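Local coordinates for adenylate cyclase-like protein (Chlamydia trachomatis, PDB 3GQS), which is of unknown function, the piece here being the FHA domain, a fold that in relatives reads phosphorylated peptides, of a larger, probably membrane-anchored protein, at residues Phe5-Leu10 and Thr95-Val100; Phe19-Gly24 and Ile52-Asp57; Glu74-Glu79 and Ala86-Ala91; Thr26-Ser31 and Ser46-Lys51; Asn58-Glu63 and Ser82-Asn87. One frame throughout, in Å; residues are numbered along the deposited sequence.

Contact 1: Phe5-Leu10 and Thr95-Val100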
# COMPACT_ATOMS: atom_id res chain seq x y z
N PHE A 5 -12.39 -2.26 -3.47
CA PHE A 5 -10.93 -2.53 -3.45
C PHE A 5 -10.51 -3.22 -2.16
O PHE A 5 -10.99 -2.88 -1.10
CB PHE A 5 -10.09 -1.25 -3.53
CG PHE A 5 -10.19 -0.51 -4.84
CD1 PHE A 5 -9.36 -0.85 -5.92
CD2 PHE A 5 -11.09 0.56 -4.99
CE1 PHE A 5 -9.45 -0.14 -7.15
CE2 PHE A 5 -11.18 1.26 -6.18
CZ PHE A 5 -10.35 0.91 -7.27
N LEU A 6 -9.54 -4.11 -2.29
CA LEU A 6 -8.95 -4.78 -1.12
C LEU A 6 -7.44 -4.79 -1.28
O LEU A 6 -6.93 -4.94 -2.36
CB LEU A 6 -9.51 -6.21 -0.93
CG LEU A 6 -10.97 -6.31 -0.48
CD1 LEU A 6 -11.92 -6.71 -1.66
CD2 LEU A 6 -11.11 -7.25 0.73
N LEU A 7 -6.73 -4.62 -0.18
CA LEU A 7 -5.31 -4.68 -0.23
C LEU A 7 -4.96 -6.11 0.21
O LEU A 7 -5.35 -6.53 1.29
CB LEU A 7 -4.67 -3.62 0.70
CG LEU A 7 -3.13 -3.58 0.69
CD1 LEU A 7 -2.55 -2.26 1.04
CD2 LEU A 7 -2.57 -4.57 1.63
N LYS A 8 -4.30 -6.87 -0.63
CA LYS A 8 -3.84 -8.20 -0.13
C LYS A 8 -2.31 -8.25 -0.03
O LYS A 8 -1.61 -7.92 -0.97
CB LYS A 8 -4.45 -9.40 -0.85
CG LYS A 8 -4.34 -9.44 -2.29
CD LYS A 8 -4.81 -10.81 -2.88
CE LYS A 8 -6.31 -11.11 -2.65
NZ LYS A 8 -6.80 -12.38 -3.29
N VAL A 9 -1.82 -8.65 1.11
CA VAL A 9 -0.37 -8.92 1.30
C VAL A 9 0.02 -10.31 0.73
O VAL A 9 -0.57 -11.31 1.11
CB VAL A 9 -0.02 -8.90 2.75
CG1 VAL A 9 1.53 -9.28 2.97
CG2 VAL A 9 -0.37 -7.55 3.37
N LEU A 10 1.01 -10.32 -0.15
CA LEU A 10 1.45 -11.49 -0.92
C LEU A 10 2.59 -12.27 -0.26
O LEU A 10 2.69 -13.48 -0.47
CB LEU A 10 1.91 -11.08 -2.33
CG LEU A 10 0.83 -10.33 -3.15
CD1 LEU A 10 1.34 -9.70 -4.46
CD2 LEU A 10 -0.37 -11.25 -3.37
N THR A 95 8.40 -6.74 1.61
CA THR A 95 7.00 -7.08 1.59
C THR A 95 6.34 -6.72 0.23
O THR A 95 6.66 -5.74 -0.40
CB THR A 95 6.27 -6.44 2.80
OG1 THR A 95 6.76 -7.06 4.01
CG2 THR A 95 4.76 -6.63 2.72
N LEU A 96 5.45 -7.58 -0.23
CA LEU A 96 4.80 -7.45 -1.52
C LEU A 96 3.31 -7.34 -1.26
O LEU A 96 2.78 -8.01 -0.40
CB LEU A 96 5.11 -8.65 -2.42
CG LEU A 96 6.54 -8.83 -2.96
CD1 LEU A 96 6.67 -10.18 -3.81
CD2 LEU A 96 7.06 -7.62 -3.75
N PHE A 97 2.64 -6.46 -1.96
CA PHE A 97 1.18 -6.41 -1.92
C PHE A 97 0.56 -5.91 -3.18
O PHE A 97 1.23 -5.38 -4.08
CB PHE A 97 0.68 -5.62 -0.73
CG PHE A 97 0.82 -4.13 -0.86
CD1 PHE A 97 -0.14 -3.37 -1.55
CD2 PHE A 97 1.87 -3.47 -0.24
CE1 PHE A 97 -0.06 -1.99 -1.63
CE2 PHE A 97 1.96 -2.08 -0.34
CZ PHE A 97 0.97 -1.34 -1.04
N LEU A 98 -0.73 -6.13 -3.29
CA LEU A 98 -1.48 -5.57 -4.43
C LEU A 98 -2.92 -5.31 -4.09
O LEU A 98 -3.42 -5.76 -3.05
CB LEU A 98 -1.37 -6.43 -5.69
CG LEU A 98 -1.96 -7.82 -5.79
CD1 LEU A 98 -3.36 -7.96 -5.25
CD2 LEU A 98 -1.92 -8.12 -7.26
N LEU A 99 -3.53 -4.51 -4.95
CA LEU A 99 -4.94 -4.21 -4.85
C LEU A 99 -5.64 -5.09 -5.82
O LEU A 99 -5.24 -5.24 -6.96
CB LEU A 99 -5.31 -2.75 -5.21
CG LEU A 99 -4.93 -1.64 -4.22
CD1 LEU A 99 -6.03 -0.57 -4.23
CD2 LEU A 99 -4.68 -2.17 -2.76
N VAL A 100 -6.73 -5.63 -5.32
CA VAL A 100 -7.74 -6.22 -6.14
C VAL A 100 -8.99 -5.35 -6.11
O VAL A 100 -9.26 -4.63 -5.13
CB VAL A 100 -8.03 -7.66 -5.71
CG1 VAL A 100 -6.85 -8.52 -6.12
CG2 VAL A 100 -8.35 -7.71 -4.20

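Contact 2: Phe19-Gly24 and Ile52-Asp57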
# COMPACT_ATOMS: atom_id res chain seq x y z
N PHE A 19 -7.53 -6.56 3.43
CA PHE A 19 -8.23 -5.42 4.06
C PHE A 19 -9.00 -4.58 3.02
O PHE A 19 -8.44 -4.13 2.04
CB PHE A 19 -7.24 -4.53 4.81
CG PHE A 19 -7.88 -3.67 5.92
CD1 PHE A 19 -8.71 -4.24 6.87
CD2 PHE A 19 -7.60 -2.32 6.00
CE1 PHE A 19 -9.27 -3.48 7.88
CE2 PHE A 19 -8.15 -1.54 7.00
CZ PHE A 19 -8.99 -2.12 7.95
N HIS A 20 -10.29 -4.40 3.26
CA HIS A 20 -11.15 -3.57 2.40
C HIS A 20 -10.74 -2.13 2.59
O HIS A 20 -10.67 -1.65 3.69
CB HIS A 20 -12.60 -3.76 2.79
CG HIS A 20 -13.57 -2.88 2.07
ND1 HIS A 20 -14.75 -2.46 2.66
CD2 HIS A 20 -13.58 -2.40 0.81
CE1 HIS A 20 -15.43 -1.74 1.79
NE2 HIS A 20 -14.76 -1.69 0.66
N LEU A 21 -10.38 -1.50 1.50
CA LEU A 21 -9.94 -0.11 1.51
C LEU A 21 -11.14 0.71 0.96
O LEU A 21 -11.55 0.56 -0.20
CB LEU A 21 -8.69 0.08 0.65
CG LEU A 21 -7.41 -0.68 1.07
CD1 LEU A 21 -6.25 -0.33 0.15
CD2 LEU A 21 -7.05 -0.44 2.49
N ASP A 22 -11.68 1.54 1.81
CA ASP A 22 -13.00 2.24 1.56
C ASP A 22 -12.82 3.36 0.57
O ASP A 22 -11.77 4.02 0.55
CB ASP A 22 -13.58 2.80 2.86
CG ASP A 22 -14.16 1.71 3.77
OD1 ASP A 22 -14.62 0.69 3.26
OD2 ASP A 22 -14.21 1.88 5.02
N SER A 23 -13.85 3.63 -0.23
CA SER A 23 -13.76 4.73 -1.19
C SER A 23 -13.80 6.06 -0.42
O SER A 23 -14.57 6.25 0.55
CB SER A 23 -14.86 4.63 -2.27
OG SER A 23 -16.03 5.22 -1.80
N GLY A 24 -12.96 7.00 -0.84
CA GLY A 24 -12.83 8.29 -0.11
C GLY A 24 -11.96 8.21 1.15
O GLY A 24 -11.92 9.14 1.96
N ILE A 52 -2.10 5.21 0.94
CA ILE A 52 -2.97 4.78 -0.15
C ILE A 52 -4.26 5.55 -0.04
O ILE A 52 -4.95 5.49 0.95
CB ILE A 52 -3.23 3.23 -0.13
CG1 ILE A 52 -1.90 2.48 -0.18
CG2 ILE A 52 -4.21 2.78 -1.28
CD1 ILE A 52 -2.05 0.92 -0.06
N ILE A 53 -4.55 6.33 -1.06
CA ILE A 53 -5.70 7.21 -1.08
C ILE A 53 -6.69 6.70 -2.07
O ILE A 53 -6.42 6.62 -3.26
CB ILE A 53 -5.27 8.64 -1.45
CG1 ILE A 53 -4.42 9.24 -0.31
CG2 ILE A 53 -6.51 9.56 -1.73
CD1 ILE A 53 -3.26 10.07 -0.80
N ILE A 54 -7.85 6.32 -1.59
CA ILE A 54 -8.89 5.84 -2.51
C ILE A 54 -9.81 7.01 -2.73
O ILE A 54 -10.45 7.49 -1.81
CB ILE A 54 -9.64 4.61 -2.00
CG1 ILE A 54 -8.66 3.39 -2.00
CG2 ILE A 54 -10.81 4.27 -2.93
CD1 ILE A 54 -8.18 3.10 -0.71
N GLY A 55 -9.81 7.49 -3.96
CA GLY A 55 -10.66 8.59 -4.35
C GLY A 55 -12.08 8.09 -4.42
O GLY A 55 -12.34 6.90 -4.36
N ASN A 56 -13.02 9.01 -4.53
CA ASN A 56 -14.40 8.62 -4.55
C ASN A 56 -14.87 8.04 -5.88
O ASN A 56 -16.01 7.58 -5.97
CB ASN A 56 -15.29 9.79 -4.10
CG ASN A 56 -15.27 9.93 -2.59
OD1 ASN A 56 -15.52 8.92 -1.84
ND2 ASN A 56 -14.93 11.14 -2.11
N ASP A 57 -14.00 8.02 -6.88
CA ASP A 57 -14.41 7.58 -8.22
C ASP A 57 -13.64 6.40 -8.83
O ASP A 57 -13.31 6.41 -10.01
CB ASP A 57 -14.40 8.78 -9.19

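Contact 3: Glu74-Glu79 and Ala86-Ala91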
# COMPACT_ATOMS: atom_id res chain seq x y z
N GLU A 74 5.52 -2.34 -9.68
CA GLU A 74 5.85 -3.12 -10.89
C GLU A 74 7.24 -2.78 -11.37
O GLU A 74 7.45 -2.35 -12.52
CB GLU A 74 4.84 -2.78 -11.99
CG GLU A 74 3.40 -3.11 -11.67
CD GLU A 74 2.93 -4.41 -12.29
OE1 GLU A 74 3.12 -4.55 -13.49
OE2 GLU A 74 2.38 -5.27 -11.58
N GLY A 75 8.20 -2.91 -10.47
CA GLY A 75 9.61 -2.66 -10.83
C GLY A 75 10.12 -1.24 -10.89
O GLY A 75 11.28 -1.04 -11.21
N ARG A 76 9.29 -0.23 -10.60
CA ARG A 76 9.78 1.17 -10.64
C ARG A 76 9.56 1.92 -9.33
O ARG A 76 8.48 1.88 -8.76
CB ARG A 76 9.20 1.93 -11.84
CG ARG A 76 7.92 2.68 -11.58
CD ARG A 76 7.10 2.95 -12.86
NE ARG A 76 5.67 2.95 -12.48
CZ ARG A 76 4.84 1.91 -12.58
NH1 ARG A 76 3.58 2.05 -12.16
NH2 ARG A 76 5.22 0.74 -13.10
N LYS A 77 10.62 2.58 -8.86
CA LYS A 77 10.60 3.36 -7.63
C LYS A 77 9.88 4.68 -7.86
O LYS A 77 10.34 5.49 -8.62
CB LYS A 77 12.02 3.64 -7.17
CG LYS A 77 12.09 3.94 -5.73
CD LYS A 77 13.54 4.21 -5.38
CE LYS A 77 13.93 3.32 -4.18
NZ LYS A 77 14.82 4.17 -3.26
N ILE A 78 8.74 4.88 -7.23
CA ILE A 78 7.96 6.10 -7.51
C ILE A 78 8.67 7.32 -6.88
O ILE A 78 9.21 7.23 -5.76
CB ILE A 78 6.44 5.99 -7.11
CG1 ILE A 78 6.24 6.08 -5.60
CG2 ILE A 78 5.83 4.71 -7.69
CD1 ILE A 78 4.79 6.13 -5.17
N GLU A 79 8.67 8.42 -7.63
CA GLU A 79 9.44 9.63 -7.33
C GLU A 79 8.71 10.60 -6.39
O GLU A 79 9.34 11.48 -5.81
CB GLU A 79 9.86 10.35 -8.62
N ALA A 86 -5.59 -1.57 -10.05
CA ALA A 86 -5.88 -2.94 -9.65
C ALA A 86 -4.81 -3.89 -10.27
O ALA A 86 -4.30 -3.64 -11.35
CB ALA A 86 -7.32 -3.35 -10.07
N ASN A 87 -4.44 -4.91 -9.52
CA ASN A 87 -3.58 -6.03 -9.97
C ASN A 87 -2.09 -5.68 -10.14
O ASN A 87 -1.35 -6.45 -10.71
CB ASN A 87 -4.11 -6.67 -11.28
CG ASN A 87 -5.60 -6.99 -11.24
OD1 ASN A 87 -6.24 -7.07 -12.28
ND2 ASN A 87 -6.15 -7.18 -10.06
N GLN A 88 -1.67 -4.52 -9.65
CA GLN A 88 -0.27 -4.07 -9.75
C GLN A 88 0.53 -4.38 -8.46
O GLN A 88 0.22 -3.87 -7.43
CB GLN A 88 -0.21 -2.55 -9.99
CG GLN A 88 -0.47 -2.07 -11.42
CD GLN A 88 -0.17 -0.57 -11.58
OE1 GLN A 88 -0.70 0.27 -10.84
NE2 GLN A 88 0.68 -0.23 -12.54
N VAL A 89 1.56 -5.22 -8.54
CA VAL A 89 2.42 -5.50 -7.37
C VAL A 89 3.17 -4.24 -6.87
O VAL A 89 3.85 -3.56 -7.62
CB VAL A 89 3.44 -6.64 -7.61
CG1 VAL A 89 4.23 -6.93 -6.34
CG2 VAL A 89 2.74 -7.94 -8.12
N VAL A 90 2.97 -3.93 -5.60
CA VAL A 90 3.73 -2.93 -4.85
C VAL A 90 4.70 -3.61 -3.86
O VAL A 90 4.29 -4.44 -3.05
CB VAL A 90 2.82 -1.98 -4.02
CG1 VAL A 90 3.69 -0.94 -3.34
CG2 VAL A 90 1.75 -1.29 -4.93
N ALA A 91 5.97 -3.23 -3.94
CA ALA A 91 7.02 -3.68 -3.02
C ALA A 91 7.37 -2.56 -1.98
O ALA A 91 7.74 -1.45 -2.35
CB ALA A 91 8.27 -4.06 -3.81

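Contact 4: Thr26-Ser31 and Ser46-Lys51. With PO4 (phosphate ion), chain C.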
# COMPACT_ATOMS: atom_id res chain seq x y z
N THR A 26 -8.13 7.20 3.18
CA THR A 26 -6.67 7.18 3.08
C THR A 26 -6.14 6.20 4.13
O THR A 26 -6.60 6.21 5.26
CB THR A 26 -6.10 8.55 3.43
OG1 THR A 26 -6.68 9.55 2.54
CG2 THR A 26 -4.57 8.58 3.36
N TYR A 27 -5.16 5.38 3.76
CA TYR A 27 -4.62 4.36 4.67
C TYR A 27 -3.10 4.41 4.66
O TYR A 27 -2.47 4.43 3.66
CB TYR A 27 -5.07 2.95 4.24
CG TYR A 27 -6.57 2.71 4.31
CD1 TYR A 27 -7.13 1.98 5.33
CD2 TYR A 27 -7.38 3.15 3.29
CE1 TYR A 27 -8.49 1.74 5.35
CE2 TYR A 27 -8.74 2.94 3.34
CZ TYR A 27 -9.29 2.26 4.36
OH TYR A 27 -10.68 2.07 4.36
N ILE A 28 -2.52 4.41 5.82
CA ILE A 28 -1.07 4.45 5.94
C ILE A 28 -0.58 3.03 6.17
O ILE A 28 -1.10 2.35 7.01
CB ILE A 28 -0.68 5.32 7.11
CG1 ILE A 28 -1.16 6.79 6.85
CG2 ILE A 28 0.81 5.26 7.36
CD1 ILE A 28 -1.02 7.72 8.11
N VAL A 29 0.40 2.62 5.40
CA VAL A 29 0.97 1.27 5.54
C VAL A 29 2.36 1.45 6.22
O VAL A 29 3.15 2.20 5.76
CB VAL A 29 1.10 0.54 4.18
CG1 VAL A 29 1.76 -0.95 4.34
CG2 VAL A 29 -0.25 0.47 3.48
N GLY A 30 2.59 0.80 7.32
CA GLY A 30 3.89 0.88 7.96
C GLY A 30 4.08 -0.20 9.00
O GLY A 30 3.23 -1.06 9.16
N SER A 31 5.21 -0.12 9.72
CA SER A 31 5.56 -1.09 10.76
C SER A 31 5.19 -0.66 12.18
O SER A 31 5.17 -1.52 13.06
CB SER A 31 7.07 -1.39 10.71
OG SER A 31 7.88 -0.21 10.74
N SER A 46 9.30 1.12 6.90
CA SER A 46 9.29 2.33 7.71
C SER A 46 8.08 2.37 8.67
O SER A 46 7.05 1.73 8.43
CB SER A 46 9.36 3.55 6.80
OG SER A 46 10.68 3.65 6.30
N ARG A 47 8.25 3.09 9.77
CA ARG A 47 7.21 3.21 10.78
C ARG A 47 5.89 3.62 10.10
O ARG A 47 4.83 3.05 10.31
CB ARG A 47 7.59 4.23 11.82
CG ARG A 47 8.72 3.77 12.72
CD ARG A 47 9.30 4.89 13.57
NE ARG A 47 10.48 4.44 14.31
CZ ARG A 47 11.73 4.36 13.84
NH1 ARG A 47 12.04 4.72 12.61
NH2 ARG A 47 12.71 3.98 14.63
N GLN A 48 6.03 4.58 9.22
CA GLN A 48 5.00 4.89 8.22
C GLN A 48 5.65 5.06 6.87
O GLN A 48 6.52 5.86 6.67
CB GLN A 48 4.15 6.12 8.63
CG GLN A 48 4.93 7.46 8.69
CD GLN A 48 4.05 8.58 9.26
OE1 GLN A 48 2.89 8.76 8.82
NE2 GLN A 48 4.57 9.31 10.23
N HIS A 49 5.21 4.27 5.93
CA HIS A 49 5.98 4.03 4.75
C HIS A 49 5.34 4.61 3.48
O HIS A 49 6.00 5.24 2.65
CB HIS A 49 6.13 2.52 4.62
CG HIS A 49 7.15 2.12 3.59
ND1 HIS A 49 8.29 1.41 3.91
CD2 HIS A 49 7.18 2.32 2.25
CE1 HIS A 49 9.00 1.24 2.81
NE2 HIS A 49 8.35 1.77 1.78
N ALA A 50 4.06 4.30 3.32
CA ALA A 50 3.31 4.55 2.10
C ALA A 50 1.91 4.92 2.53
O ALA A 50 1.43 4.47 3.54
CB ALA A 50 3.25 3.30 1.18
N LYS A 51 1.25 5.72 1.70
CA LYS A 51 -0.11 6.11 1.93
C LYS A 51 -0.93 5.78 0.73
O LYS A 51 -0.50 6.01 -0.37
CB LYS A 51 -0.20 7.60 2.22
CG LYS A 51 -1.48 7.91 2.90
CD LYS A 51 -1.35 8.91 4.09
CE LYS A 51 -0.97 10.24 3.69
NZ LYS A 51 -0.65 11.08 4.93
P PO4 C . 11.67 5.26 9.20
O1 PO4 C . 11.37 6.23 8.10
O2 PO4 C . 12.16 4.00 8.43
O3 PO4 C . 12.74 5.79 10.14
O4 PO4 C . 10.57 4.87 10.15

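Contact 5: Asn58-Glu63 and Ser82-Asn87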
# COMPACT_ATOMS: atom_id res chain seq x y z
N ASN A 58 -13.35 5.38 -8.04
CA ASN A 58 -12.65 4.18 -8.57
C ASN A 58 -11.19 4.41 -8.96
O ASN A 58 -10.62 3.61 -9.71
CB ASN A 58 -13.39 3.63 -9.80
N SER A 59 -10.60 5.50 -8.46
CA SER A 59 -9.20 5.80 -8.71
C SER A 59 -8.39 5.67 -7.42
O SER A 59 -8.85 5.99 -6.33
CB SER A 59 -9.05 7.19 -9.25
OG SER A 59 -9.93 8.05 -8.54
N VAL A 60 -7.16 5.21 -7.56
CA VAL A 60 -6.28 5.05 -6.41
C VAL A 60 -4.95 5.75 -6.61
O VAL A 60 -4.38 5.73 -7.68
CB VAL A 60 -6.02 3.56 -6.08
CG1 VAL A 60 -5.30 3.44 -4.75
CG2 VAL A 60 -7.31 2.79 -5.99
N LEU A 61 -4.46 6.36 -5.54
CA LEU A 61 -3.13 6.96 -5.56
C LEU A 61 -2.29 6.33 -4.49
O LEU A 61 -2.76 5.96 -3.42
CB LEU A 61 -3.20 8.47 -5.34
CG LEU A 61 -3.79 9.31 -6.50
CD1 LEU A 61 -4.35 10.68 -5.99
CD2 LEU A 61 -2.76 9.55 -7.62
N ILE A 62 -1.02 6.21 -4.76
CA ILE A 62 -0.11 5.75 -3.74
C ILE A 62 0.99 6.78 -3.65
O ILE A 62 1.32 7.46 -4.61
CB ILE A 62 0.49 4.37 -4.03
CG1 ILE A 62 1.43 3.96 -2.89
CG2 ILE A 62 1.19 4.37 -5.39
CD1 ILE A 62 1.45 2.44 -2.60
N GLU A 63 1.54 6.86 -2.46
CA GLU A 63 2.41 7.94 -2.08
C GLU A 63 3.48 7.41 -1.16
O GLU A 63 3.18 6.65 -0.26
CB GLU A 63 1.52 8.91 -1.32
CG GLU A 63 2.07 10.19 -1.04
CD GLU A 63 0.96 11.15 -0.63
OE1 GLU A 63 0.35 10.93 0.45
OE2 GLU A 63 0.69 12.07 -1.41
N SER A 82 2.09 8.36 -7.15
CA SER A 82 1.53 7.93 -8.46
C SER A 82 0.19 7.19 -8.38
O SER A 82 -0.25 6.83 -7.31
CB SER A 82 2.57 7.14 -9.27
OG SER A 82 2.57 5.75 -8.95
N THR A 83 -0.43 7.03 -9.54
CA THR A 83 -1.60 6.20 -9.75
C THR A 83 -1.24 4.75 -9.47
O THR A 83 -0.15 4.28 -9.82
CB THR A 83 -2.10 6.32 -11.20
OG1 THR A 83 -2.54 7.65 -11.39
CG2 THR A 83 -3.27 5.41 -11.51
N LEU A 84 -2.15 4.06 -8.83
CA LEU A 84 -1.99 2.65 -8.54
C LEU A 84 -3.23 2.01 -9.11
O LEU A 84 -4.33 2.44 -8.81
CB LEU A 84 -1.88 2.39 -7.05
CG LEU A 84 -1.65 0.93 -6.65
CD1 LEU A 84 -0.27 0.37 -7.15
CD2 LEU A 84 -1.79 0.84 -5.15
N SER A 85 -3.03 1.00 -9.94
CA SER A 85 -4.13 0.30 -10.60
C SER A 85 -4.37 -1.07 -9.94
O SER A 85 -3.47 -1.64 -9.31
CB SER A 85 -3.85 0.15 -12.11
OG SER A 85 -3.86 1.43 -12.74
N ALA A 86 -5.59 -1.57 -10.05
CA ALA A 86 -5.88 -2.94 -9.65
C ALA A 86 -4.81 -3.89 -10.27
O ALA A 86 -4.30 -3.64 -11.35
CB ALA A 86 -7.32 -3.35 -10.07
N ASN A 87 -4.44 -4.91 -9.52
CA ASN A 87 -3.58 -6.03 -9.97
C ASN A 87 -2.09 -5.68 -10.14
O ASN A 87 -1.35 -6.45 -10.71
CB ASN A 87 -4.11 -6.67 -11.28
CG ASN A 87 -5.60 -6.99 -11.24
OD1 ASN A 87 -6.24 -7.07 -12.28
ND2 ASN A 87 -6.15 -7.18 -10.06

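Contact 1: Phe5-Leu10 and Thr95-Val100
Leu-6 to Val-9 run antiparallel to Phe-97 to Val-100, the short strand axes passing 4.7 Å apart with directions 158° from one another. Leu-6 with Val-100 and Lys-8 with Leu-98 are hydrogen-bonded pairs; Leu-7 with Leu-99 and Val-9 with Phe-97 are non-hydrogen-bonded ones. The shortest rung joins Lys-8 N to Leu-98 O at 2.8 Å. A fifth bond, from Leu-10 N to Leu-96 O at 2.9 Å, carries the ladder past the end of strand 5-9. On the face of Leu-7, Val-9, Phe-97 and Leu-99, a CH-pi contact forms: Leu-7 CD1 lies over one face of the Phe-97 ring, 4.0 Å from its centroid. With chi1 at 75°, the ring of Phe-97 stands between its own backbone N and carbonyl carbon, next to the diagonal neighbour Leu-7. Leu-99 divides its methyls, CD2 resting 3.8 Å from Leu-7 CB and CD1 3.7 Å from Phe-5 CD1. Val-60 and Ile-62 of the other sheet close over this layer. On the reverse face the Lys-8 stem lies alongside Leu-98, with a tight 3.5 Å between Lys-8 CG and Leu-98 CD1, while Val-100 CG2 packs on Leu-6 CB. One face thus furnishes the hydrophobic interior of the FHA sandwich, whereas the other is mixed and partly solvent-facing, with the polar backbone largely paired between them.

Contact 2: Phe19-Gly24 and Ile52-Asp57
Gly-24 N makes the one hydrogen bond of this contact, a weak one to Ile-54 O: the atoms are only 2.7 Å apart, but the angle at hydrogen is a strained 122°. Beside it the Asn-56 amide turns its oxygen to the glycine, OD1 standing 3.3 Å from Gly-24 CA, a close approach that the bare CA permits. Ile-54 gives the largest share of the surface, and its two branches serve different partners. CG2, anti to the backbone N, reaches to 3.5 Å from Ser-23 CA, whereas the CG1 branch carries CD1 to Leu-21 CB, at a tight 3.4 Å. Between the branches Ile-54 CB meets the carbonyl oxygen of Asp-22. Leu-21 crosses Ile-54 at about a right angle and extends its CD1 to Ile-52 CG2, 4.0 Å away, so that apolar packing continues inward from the polar rim. Strand 18-21 is an outermost strand of one sheet and hydrogen-bonds to strand 4-9; strand 50-54 belongs to the other sheet, next to strand 26-30. The contact therefore joins the two layers of the sandwich near its rim, where the Tyr-27 hydroxyl also bonds to Asp-22 N and Leu-7 packs on both Leu-21 and Ile-52.

Contact 3: Glu74-Glu79 and Ala86-Ala91
Gln-88 NE2 lies at the edge of the Arg-76 guanidinium, near its plane, 3.7 Å from Arg-76 NH1, with the guanidinium and amide planes 35° apart. Both are nitrogen donors, and the approach is plain proximity; the Gln-88 oxygen OE1 instead accepts the backbone N-H of Ser-85, which helps to set the amide's rotation. The Glu-74 carboxylate, tilted 33° to the same amide, accepts Val-89 N through the anti lone pair of OE2, at 3.1 Å. A bend at chi2 of Glu-74 turns the acid toward the backbone of Val-89 to make that bond. Its CG meanwhile touches Gln-88 CG at 4.0 Å, the two chains crossing at about a right angle. The backbone supplies the second link to the same residue: Glu-74 N bonds to Val-89 O at 2.9 Å, nearly straight at 172°. Glu-74 thus holds both peptide polar atoms of Val-89, one with its main chain and one with its side chain, and the N-H of Val-89 would probably help to stabilise the carboxylate's negative charge. Glu-74 and Gly-75, both with positive phi, form the tight turn of the hairpin linking strands 72-73 and 76-77. Strand 72-73 lies between 76-77 and 90-92 in the sheet, with Ile-72 bonded to Ala-91 and Val-73 packed against Gln-88, while Val-90 pairs with Phe-97 on the far side.

Contact 4: Thr26-Ser31 and Ser46-Lys51
Val-29 O faces two successive N-H groups, those of His-49 and Ala-50, in a classic beta bulge. The bond from His-49 N is 2.9 Å, while that from Ala-50 N is long and weak at 3.3 Å; on the return side Val-29 N meets Ala-50 O at 2.8 Å. Past the bulge segment 46-51 curls past Gly-30, whose CA sits 3.3 Å from Arg-47 O, and Ser-31 N bonds to Ser-46 O at 2.9 Å. The bend carries the Ser-x-x-His motif of FHA domains, here Ser-46 to His-49. With CG anti to the backbone N (chi1 -168°), His-49 sets ND1 to accept Ser-46 N in the ring plane, and its NE2 bonds to Gly-70 O. A phosphate ion, probably from the crystallisation liquor, occupies the outer side, at a place consistent with phosphopeptide recognition in relatives. Ser-46 OG donates to phosphate O2 at 2.6 Å and also bonds to Lys-68 N, while Arg-47 offers both its backbone N and NH1 to O4. The extended Arg-47 chain runs past the ion and places the phosphorus at the edge of its guanidinium, in the plane of the group. Ile-28 lies alongside Lys-51, pointing the same way, with Ile-28 CG2 3.7 Å from Gln-48 CB.

Contact 5: Asn58-Glu63 and Ser82-Asn87
Ile-62 and Ser-82 form an antiparallel hydrogen-bonded pair, with Ile-62 N to Ser-82 O at 2.7 Å and 174°, and Ser-82 N to Ile-62 O at 2.8 Å. At the next rung Leu-84 N reaches Val-60 O at 3.0 Å, as segment 82-87 begins to leave strand 60-63. Ile-62 CG2, placed between its backbone N and carbonyl carbon, bridges two neighbours. It lies 3.4 Å from Ser-82 O and 4.0 Å from Leu-84 CB. Leu-61 CD2 comes to the same carbonyl, 3.7 Å from Ser-82 O, and Val-60 CB rests 3.4 Å from Leu-84 O. Within its own segment Ser-82 OG donates to Thr-83 O, which ties its hydroxyl back to the backbone. Further out, strand 50-54 flanks strand 60-64 on its other side through the backbone of Ile-53 and Leu-61. Ile-62 and Leu-84 both pack on Val-90 of the opposing sheet, with Phe-97 against Ile-62 and Leu-99 against Leu-84. The pairing thus rests on a few backbone bonds at the sheet margin, whereas the apolar side chains of Val-60, Ile-62 and Leu-84 continue it into the sandwich interior.

Contacts 1, 2, 4 and 5 are partly buried and share one hydrophobic interior, whereas contact 3 lies at the surface, small and chiefly polar. Contacts 1 and 4 are strand pairings in the two different sheets; contact 3 adjoins contact 1 in one sheet through strands 90-92 and 95-102, and contact 5 extends the sheet of contact 4 to its far margin. Contact 2 instead spans the layers, using strand 50-54 in common with contact 4. Regular backbone ladders with apolar packing mark contact 1, whereas contact 4, on the opposite side of the chain's centre from contacts 1, 3 and 5, gives up regularity at its bulged end, where an anion is bound.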